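Local coordinates for CS1 fimbrial subunit A (Escherichia coli, PDB 4HJI), which builds the CS1 fimbria, a surface filament of enterotoxigenic bacteria that enables them to colonize the epithelium of host organs, at residues 67-81 against 143-157. Residues are numbered along the deposited sequence; the frame is centred on the assembly and turned at random. Where two conformers were deposited one is given.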
ATOM      1  N   GLY A  67     -18.558  -0.173   4.972  1.00 26.15           N
ATOM      2  CA  GLY A  67     -17.147  -0.485   5.079  1.00 24.56           C
ATOM      3  C   GLY A  67     -16.422  -0.030   3.831  1.00 23.30           C
ATOM      4  O   GLY A  67     -16.924   0.822   3.073  1.00 23.60           O
ATOM      5  N   VAL A  68     -15.232  -0.569   3.613  1.00 21.94           N
ATOM      6  CA  VAL A  68     -14.489  -0.266   2.390  1.00 20.92           C
ATOM      7  C   VAL A  68     -13.924  -1.535   1.790  1.00 20.47           C
ATOM      8  O   VAL A  68     -13.596  -2.479   2.507  1.00 20.54           O
ATOM      9  CB  VAL A  68     -13.361   0.772   2.589  1.00 20.13           C
ATOM     10  CG1 VAL A  68     -13.969   2.088   3.038  1.00 20.56           C
ATOM     11  CG2 VAL A  68     -12.291   0.276   3.555  1.00 19.58           C
ATOM     12  N   VAL A  69     -13.847  -1.544   0.467  1.00 19.95           N
ATOM     13  CA  VAL A  69     -13.239  -2.627  -0.275  1.00 19.68           C
ATOM     14  C   VAL A  69     -11.901  -2.116  -0.737  1.00 18.48           C
ATOM     15  O   VAL A  69     -11.822  -1.022  -1.288  1.00 18.19           O
ATOM     16  CB  VAL A  69     -14.094  -2.994  -1.501  1.00 20.53           C
ATOM     17  CG1 VAL A  69     -13.441  -4.086  -2.326  1.00 20.55           C
ATOM     18  CG2 VAL A  69     -15.497  -3.363  -1.059  1.00 21.74           C
ATOM     19  N   VAL A  70     -10.856  -2.894  -0.496  1.00 17.88           N
ATOM     20  CA  VAL A  70      -9.494  -2.490  -0.795  1.00 16.98           C
ATOM     21  C   VAL A  70      -8.795  -3.555  -1.601  1.00 16.97           C
ATOM     22  O   VAL A  70      -8.850  -4.749  -1.266  1.00 17.15           O
ATOM     23  CB  VAL A  70      -8.686  -2.261   0.479  1.00 16.53           C
ATOM     24  CG1 VAL A  70      -7.367  -1.575   0.158  1.00 15.80           C
ATOM     25  CG2 VAL A  70      -9.496  -1.412   1.445  1.00 16.89           C
ATOM     26  N   LYS A  71      -8.126  -3.128  -2.654  1.00 16.62           N
ATOM     27  CA  LYS A  71      -7.380  -4.034  -3.498  1.00 16.87           C
ATOM     28  C   LYS A  71      -6.223  -3.307  -4.147  1.00 16.31           C
ATOM     29  O   LYS A  71      -6.117  -2.086  -4.021  1.00 15.80           O
ATOM     30  CB  LYS A  71      -8.304  -4.626  -4.574  1.00 17.96           C
ATOM     31  CG  LYS A  71      -8.798  -3.602  -5.574  1.00 18.39           C
ATOM     32  CD  LYS A  71      -9.826  -4.176  -6.535  1.00 19.71           C
ATOM     33  CE  LYS A  71     -10.085  -3.173  -7.642  1.00 20.15           C
ATOM     34  NZ  LYS A  71     -11.232  -3.495  -8.521  1.00 21.58           N
ATOM     35  N   LEU A  72      -5.360  -4.065  -4.818  1.00 16.40           N
ATOM     36  CA  LEU A  72      -4.293  -3.518  -5.660  1.00 16.25           C
ATOM     37  C   LEU A  72      -4.739  -3.601  -7.107  1.00 16.92           C
ATOM     38  O   LEU A  72      -5.447  -4.509  -7.489  1.00 17.48           O
ATOM     39  CB  LEU A  72      -3.009  -4.322  -5.495  1.00 16.19           C
ATOM     40  CG  LEU A  72      -2.494  -4.421  -4.063  1.00 15.95           C
ATOM     41  CD1 LEU A  72      -1.394  -5.474  -3.925  1.00 16.21           C
ATOM     42  CD2 LEU A  72      -2.024  -3.068  -3.568  1.00 15.54           C
ATOM     43  N   SER A  73      -4.329  -2.646  -7.931  0.50 16.85           N
ATOM     44  CA  SER A  73      -4.704  -2.684  -9.346  0.50 17.71           C
ATOM     45  C   SER A  73      -3.827  -3.654 -10.129  0.50 18.09           C
ATOM     46  O   SER A  73      -4.161  -4.023 -11.246  0.50 18.88           O
ATOM     47  CB  SER A  73      -4.571  -1.293  -9.963  0.50 17.65           C
ATOM     48  OG  SER A  73      -3.211  -1.011 -10.162  0.50 17.32           O
ATOM     49  N   ALA A  74      -2.693  -4.048  -9.551  1.00 17.80           N
ATOM     50  CA  ALA A  74      -1.784  -4.967 -10.200  1.00 18.59           C
ATOM     51  C   ALA A  74      -0.890  -5.505  -9.118  1.00 18.72           C
ATOM     52  O   ALA A  74      -0.719  -4.859  -8.081  1.00 18.20           O
ATOM     53  CB  ALA A  74      -0.967  -4.253 -11.268  1.00 18.71           C
ATOM     54  N   ASP A  75      -0.339  -6.695  -9.361  1.00 19.90           N
ATOM     55  CA  ASP A  75       0.680  -7.280  -8.497  1.00 20.31           C
ATOM     56  C   ASP A  75       1.891  -6.385  -8.532  1.00 19.41           C
ATOM     57  O   ASP A  75       2.515  -6.255  -9.588  1.00 20.43           O
ATOM     58  CB  ASP A  75       1.137  -8.632  -9.025  1.00 21.98           C
ATOM     59  CG  ASP A  75       0.178  -9.745  -8.715  1.00 23.32           C
ATOM     60  OD1 ASP A  75      -0.773  -9.514  -7.934  1.00 24.05           O
ATOM     61  OD2 ASP A  75       0.390 -10.879  -9.222  1.00 25.52           O
ATOM     62  N   PRO A  76       2.227  -5.754  -7.395  1.00 18.30           N
ATOM     63  CA  PRO A  76       3.361  -4.865  -7.422  1.00 17.43           C
ATOM     64  C   PRO A  76       4.694  -5.598  -7.400  1.00 17.25           C
ATOM     65  O   PRO A  76       4.874  -6.573  -6.655  1.00 17.16           O
ATOM     66  CB  PRO A  76       3.155  -3.997  -6.185  1.00 17.01           C
ATOM     67  CG  PRO A  76       2.357  -4.816  -5.252  1.00 17.41           C
ATOM     68  CD  PRO A  76       1.601  -5.824  -6.066  1.00 17.99           C
ATOM     69  N   VAL A  77       5.604  -5.136  -8.249  1.00 16.90           N
ATOM     70  CA  VAL A  77       6.950  -5.640  -8.331  1.00 17.22           C
ATOM     71  C   VAL A  77       7.922  -4.482  -8.499  1.00 16.68           C
ATOM     72  O   VAL A  77       7.575  -3.481  -9.106  1.00 16.66           O
ATOM     73  CB  VAL A  77       7.097  -6.640  -9.487  1.00 18.21           C
ATOM     74  CG1 VAL A  77       8.451  -7.289  -9.437  1.00 19.02           C
ATOM     75  CG2 VAL A  77       6.073  -7.764  -9.369  1.00 18.53           C
ATOM     76  N   LEU A  78       9.131  -4.618  -7.956  1.00 16.43           N
ATOM     77  CA  LEU A  78      10.195  -3.649  -8.211  1.00 16.26           C
ATOM     78  C   LEU A  78      11.148  -4.259  -9.224  1.00 16.91           C
ATOM     79  O   LEU A  78      11.724  -5.336  -8.987  1.00 17.44           O
ATOM     80  CB  LEU A  78      10.961  -3.307  -6.941  1.00 16.11           C
ATOM     81  CG  LEU A  78      10.137  -2.971  -5.704  1.00 15.49           C
ATOM     82  CD1 LEU A  78      11.096  -2.640  -4.575  1.00 15.65           C
ATOM     83  CD2 LEU A  78       9.175  -1.814  -5.961  1.00 14.89           C
ATOM     84  N   SER A  79      11.290  -3.566 -10.347  1.00 16.82           N
ATOM     85  CA  SER A  79      12.152  -3.976 -11.444  1.00 17.64           C
ATOM     86  C   SER A  79      13.495  -3.266 -11.343  1.00 17.75           C
ATOM     87  O   SER A  79      13.548  -2.053 -11.104  1.00 17.26           O
ATOM     88  CB  SER A  79      11.475  -3.678 -12.783  1.00 17.92           C
ATOM     89  OG  SER A  79      10.261  -4.400 -12.915  1.00 17.99           O
ATOM     90  N   ASN A  80      14.581  -4.013 -11.531  1.00 18.44           N
ATOM     91  CA  ASN A  80      15.915  -3.429 -11.615  1.00 18.91           C
ATOM     92  C   ASN A  80      15.942  -2.419 -12.760  1.00 19.05           C
ATOM     93  O   ASN A  80      15.483  -2.714 -13.852  1.00 19.26           O
ATOM     94  CB  ASN A  80      16.980  -4.510 -11.849  1.00 20.03           C
ATOM     95  CG  ASN A  80      18.384  -3.952 -11.850  1.00 20.78           C
ATOM     96  OD1 ASN A  80      18.879  -3.509 -12.875  1.00 21.32           O
ATOM     97  ND2 ASN A  80      19.042  -3.986 -10.704  1.00 20.89           N
ATOM     98  N   VAL A  81      16.513  -1.250 -12.503  1.00 18.99           N
ATOM     99  CA  VAL A  81      16.462  -0.176 -13.497  1.00 19.25           C
ATOM    100  C   VAL A  81      17.314  -0.425 -14.744  1.00 20.51           C
ATOM    101  O   VAL A  81      17.054   0.169 -15.778  1.00 20.78           O
ATOM    102  CB  VAL A  81      16.789   1.204 -12.881  1.00 19.03           C
ATOM    103  CG1 VAL A  81      15.767   1.544 -11.798  1.00 17.94           C
ATOM    104  CG2 VAL A  81      18.213   1.258 -12.361  1.00 19.76           C
ATOM    105  N   ALA A 143      23.238  -5.840  -7.030  1.00 32.00           N
ATOM    106  CA  ALA A 143      23.325  -4.500  -6.473  1.00 30.61           C
ATOM    107  C   ALA A 143      22.798  -3.470  -7.465  1.00 29.22           C
ATOM    108  O   ALA A 143      22.907  -3.651  -8.677  1.00 29.33           O
ATOM    109  CB  ALA A 143      24.760  -4.179  -6.110  1.00 31.96           C
ATOM    110  N   GLY A 144      22.223  -2.398  -6.930  1.00 27.39           N
ATOM    111  CA  GLY A 144      21.712  -1.306  -7.746  1.00 26.30           C
ATOM    112  C   GLY A 144      20.273  -0.984  -7.417  1.00 24.60           C
ATOM    113  O   GLY A 144      19.730  -1.403  -6.397  1.00 23.86           O
ATOM    114  N   GLN A 145      19.645  -0.241  -8.318  1.00 23.51           N
ATOM    115  CA  GLN A 145      18.350   0.347  -8.045  1.00 22.09           C
ATOM    116  C   GLN A 145      17.221  -0.457  -8.657  1.00 20.72           C
ATOM    117  O   GLN A 145      17.360  -1.026  -9.738  1.00 20.71           O
ATOM    118  CB  GLN A 145      18.335   1.776  -8.567  1.00 22.83           C
ATOM    119  CG  GLN A 145      19.460   2.630  -8.005  1.00 24.23           C
ATOM    120  CD  GLN A 145      19.204   4.116  -8.208  1.00 24.90           C
ATOM    121  OE1 GLN A 145      20.137   4.920  -8.294  1.00 26.47           O
ATOM    122  NE2 GLN A 145      17.921   4.491  -8.270  1.00 24.66           N
ATOM    123  N   TYR A 146      16.111  -0.507  -7.927  1.00 19.21           N
ATOM    124  CA  TYR A 146      14.903  -1.213  -8.316  1.00 18.39           C
ATOM    125  C   TYR A 146      13.734  -0.253  -8.130  1.00 17.43           C
ATOM    126  O   TYR A 146      13.743   0.541  -7.192  1.00 17.20           O
ATOM    127  CB  TYR A 146      14.712  -2.436  -7.412  1.00 18.32           C
ATOM    128  CG  TYR A 146      15.803  -3.473  -7.558  1.00 19.28           C
ATOM    129  CD1 TYR A 146      17.066  -3.270  -7.010  1.00 19.89           C
ATOM    130  CD2 TYR A 146      15.576  -4.647  -8.275  1.00 19.67           C
ATOM    131  CE1 TYR A 146      18.073  -4.215  -7.153  1.00 20.94           C
ATOM    132  CE2 TYR A 146      16.578  -5.597  -8.427  1.00 20.74           C
ATOM    133  CZ  TYR A 146      17.817  -5.371  -7.870  1.00 21.34           C
ATOM    134  OH  TYR A 146      18.782  -6.330  -8.045  1.00 22.63           O
ATOM    135  N   GLN A 147      12.751  -0.332  -9.029  0.50 17.06           N
ATOM    136  CA  GLN A 147      11.617   0.589  -9.057  0.50 16.44           C
ATOM    137  C   GLN A 147      10.328  -0.095  -9.408  0.50 16.17           C
ATOM    138  O   GLN A 147      10.314  -0.982 -10.250  0.50 16.57           O
ATOM    139  CB  GLN A 147      11.786   1.612 -10.173  0.50 16.75           C
ATOM    140  CG  GLN A 147      12.883   2.613  -9.986  0.50 17.15           C
ATOM    141  CD  GLN A 147      12.675   3.805 -10.905  0.50 17.41           C
ATOM    142  OE1 GLN A 147      12.593   4.924 -10.440  0.50 17.38           O
ATOM    143  NE2 GLN A 147      12.522   3.552 -12.204  0.50 17.84           N
ATOM    144  N   GLY A 148       9.234   0.370  -8.818  1.00 15.65           N
ATOM    145  CA  GLY A 148       7.911  -0.112  -9.200  1.00 15.81           C
ATOM    146  C   GLY A 148       6.830   0.760  -8.612  1.00 15.58           C
ATOM    147  O   GLY A 148       7.116   1.674  -7.856  1.00 15.21           O
ATOM    148  N   LEU A 149       5.595   0.483  -8.995  1.00 16.21           N
ATOM    149  CA  LEU A 149       4.426   1.180  -8.459  1.00 16.26           C
ATOM    150  C   LEU A 149       3.590   0.268  -7.576  1.00 16.21           C
ATOM    151  O   LEU A 149       3.369  -0.908  -7.893  1.00 17.34           O
ATOM    152  CB  LEU A 149       3.546   1.685  -9.599  1.00 16.94           C
ATOM    153  CG  LEU A 149       4.186   2.585 -10.637  1.00 17.71           C
ATOM    154  CD1 LEU A 149       3.181   2.904 -11.731  1.00 18.47           C
ATOM    155  CD2 LEU A 149       4.705   3.867 -10.027  1.00 17.70           C
ATOM    156  N   VAL A 150       3.096   0.834  -6.489  1.00 15.70           N
ATOM    157  CA  VAL A 150       2.052   0.219  -5.692  1.00 15.51           C
ATOM    158  C   VAL A 150       0.795   1.050  -5.930  1.00 15.75           C
ATOM    159  O   VAL A 150       0.800   2.282  -5.693  1.00 15.65           O
ATOM    160  CB  VAL A 150       2.442   0.220  -4.210  1.00 15.18           C
ATOM    161  CG1 VAL A 150       1.235  -0.057  -3.330  1.00 15.20           C
ATOM    162  CG2 VAL A 150       3.578  -0.765  -3.993  1.00 15.18           C
ATOM    163  N   SER A 151      -0.261   0.395  -6.427  1.00 15.89           N
ATOM    164  CA  SER A 151      -1.485   1.090  -6.827  1.00 16.41           C
ATOM    165  C   SER A 151      -2.644   0.508  -6.051  1.00 16.37           C
ATOM    166  O   SER A 151      -3.028  -0.655  -6.268  1.00 16.73           O
ATOM    167  CB  SER A 151      -1.697   0.934  -8.324  1.00 17.16           C
ATOM    168  OG  SER A 151      -2.956   1.449  -8.773  1.00 18.29           O
ATOM    169  N   ILE A 152      -3.172   1.296  -5.129  1.00 16.18           N
ATOM    170  CA  ILE A 152      -4.180   0.841  -4.170  1.00 16.41           C
ATOM    171  C   ILE A 152      -5.500   1.451  -4.609  1.00 16.66           C
ATOM    172  O   ILE A 152      -5.604   2.654  -4.928  1.00 16.51           O
ATOM    173  CB  ILE A 152      -3.837   1.261  -2.732  1.00 16.48           C
ATOM    174  CG1 ILE A 152      -2.532   0.593  -2.271  1.00 16.60           C
ATOM    175  CG2 ILE A 152      -4.946   0.886  -1.758  1.00 16.98           C
ATOM    176  CD1 ILE A 152      -1.845   1.321  -1.137  1.00 16.50           C
ATOM    177  N   ILE A 153      -6.519   0.615  -4.656  1.00 16.69           N
ATOM    178  CA  ILE A 153      -7.845   1.037  -5.040  1.00 17.34           C
ATOM    179  C   ILE A 153      -8.764   0.828  -3.856  1.00 17.43           C
ATOM    180  O   ILE A 153      -8.774  -0.272  -3.261  1.00 17.10           O
ATOM    181  CB  ILE A 153      -8.397   0.232  -6.230  1.00 18.23           C
ATOM    182  CG1 ILE A 153      -7.509   0.415  -7.458  1.00 18.48           C
ATOM    183  CG2 ILE A 153      -9.814   0.676  -6.536  1.00 19.16           C
ATOM    184  CD1 ILE A 153      -7.707  -0.636  -8.511  1.00 19.28           C
ATOM    185  N   LEU A 154      -9.524   1.869  -3.519  1.00 17.54           N
ATOM    186  CA  LEU A 154     -10.504   1.810  -2.432  1.00 17.88           C
ATOM    187  C   LEU A 154     -11.859   2.236  -2.972  1.00 18.44           C
ATOM    188  O   LEU A 154     -11.957   3.194  -3.747  1.00 18.46           O
ATOM    189  CB  LEU A 154     -10.128   2.727  -1.261  1.00 17.95           C
ATOM    190  CG  LEU A 154      -8.794   2.484  -0.535  1.00 17.51           C
ATOM    191  CD1 LEU A 154      -7.718   3.443  -1.006  1.00 17.24           C
ATOM    192  CD2 LEU A 154      -8.999   2.601   0.960  1.00 17.90           C
ATOM    193  N   THR A 155     -12.897   1.504  -2.566  1.00 18.83           N
ATOM    194  CA  THR A 155     -14.284   1.873  -2.814  1.00 19.81           C
ATOM    195  C   THR A 155     -15.056   1.707  -1.522  1.00 20.03           C
ATOM    196  O   THR A 155     -14.713   0.869  -0.699  1.00 19.78           O
ATOM    197  CB  THR A 155     -14.984   0.976  -3.859  1.00 20.71           C
ATOM    198  OG1 THR A 155     -15.227  -0.324  -3.304  0.50 21.04           O
ATOM    199  CG2 THR A 155     -14.146   0.832  -5.109  0.50 20.38           C
ATOM    200  N   LYS A 156     -16.118   2.475  -1.361  1.00 20.67           N
ATOM    201  CA  LYS A 156     -17.062   2.242  -0.281  1.00 21.35           C
ATOM    202  C   LYS A 156     -17.797   0.945  -0.587  1.00 21.96           C
ATOM    203  O   LYS A 156     -18.127   0.687  -1.744  1.00 22.33           O
ATOM    204  CB  LYS A 156     -18.053   3.404  -0.205  1.00 22.39           C
ATOM    205  CG  LYS A 156     -18.938   3.410   1.027  1.00 23.30           C
ATOM    206  CD  LYS A 156     -19.825   4.647   1.117  1.00 24.35           C
ATOM    207  CE  LYS A 156     -20.467   5.036  -0.212  1.00 25.14           C
ATOM    208  NZ  LYS A 156     -21.343   6.234  -0.097  1.00 26.34           N
ATOM    209  N   SER A 157     -18.047   0.132   0.434  1.00 22.11           N
ATOM    210  CA  SER A 157     -18.864  -1.084   0.252  1.00 23.06           C
ATOM    211  C   SER A 157     -20.216  -0.744  -0.372  1.00 24.35           C
ATOM    212  O   SER A 157     -20.836   0.246   0.005  1.00 24.83           O
ATOM    213  CB  SER A 157     -19.093  -1.788   1.593  1.00 23.50           C
ATOM    214  OG  SER A 157     -17.881  -2.297   2.104  1.00 22.56           O
TER
HETATM  215  O   HOH W   1       0.016  -2.300  -7.553  1.00 15.73           O
HETATM  216  O   HOH W   2       8.212  -2.582 -11.772  1.00 23.67           O
HETATM  217  O   HOH W   3       4.935  -2.471  -9.605  1.00 28.17           O
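Two neighbouring antiparallel strands of the pilin's immunoglobulin-like beta fold meet here: the broken strand 68-80 runs beside the continuous strand 144-156, which pairs on its far edge with strand 163-173. Paired residues Val69-Thr155 and Lys71-Ile153 each exchange two backbone hydrogen bonds, and Ser157 N extends the series to Gly67 O. Pairing resumes two residues out of step, with Ser79 and Gln147 bonded both ways and Val81 N reaching Gln145 O.

Between these two paired regions the chain loops out at 73-76, and waters fill in for direct backbone bonds. One takes the N-H of Ser151 and donates to Ala74 O; another links Val77 N to Leu149 O; a third joins Val77 O, Ser79 OG and Gln147 O. At the start of this loop, Ser73 N bonds Ser151 O. In one conformer of Ser73, its OG comes within 2.8 Å of Ser151 OG; Ser151 OG bonds Glu164 OE2 on strand 163-173. Pro76 CB rests on Val150 CG2 at 3.9 Å. Gly148 CA makes a CA-H...O contact with Val77 O at 3.4 Å.

On the buried face, Val70 lies alongside both Ile152 and Leu154, one methyl to each, while Leu72 CD2 packs on Ile152 CG1. On the other face the extended Lys71 chain slants across Ile153, bringing CE to 3.6 Å from CD1 of that isoleucine.

Toward the Val81 end, Tyr146 OH is held by Thr142 O. Asn80 OD1 receives the N-H groups of Leu82 and Asn83. With CG anti to the backbone N (chi1 -176°), Asn80 crosses the Tyr146 ring, its amide plane 83° from the ring plane and ND2 over one face, 3.4 Å from CZ.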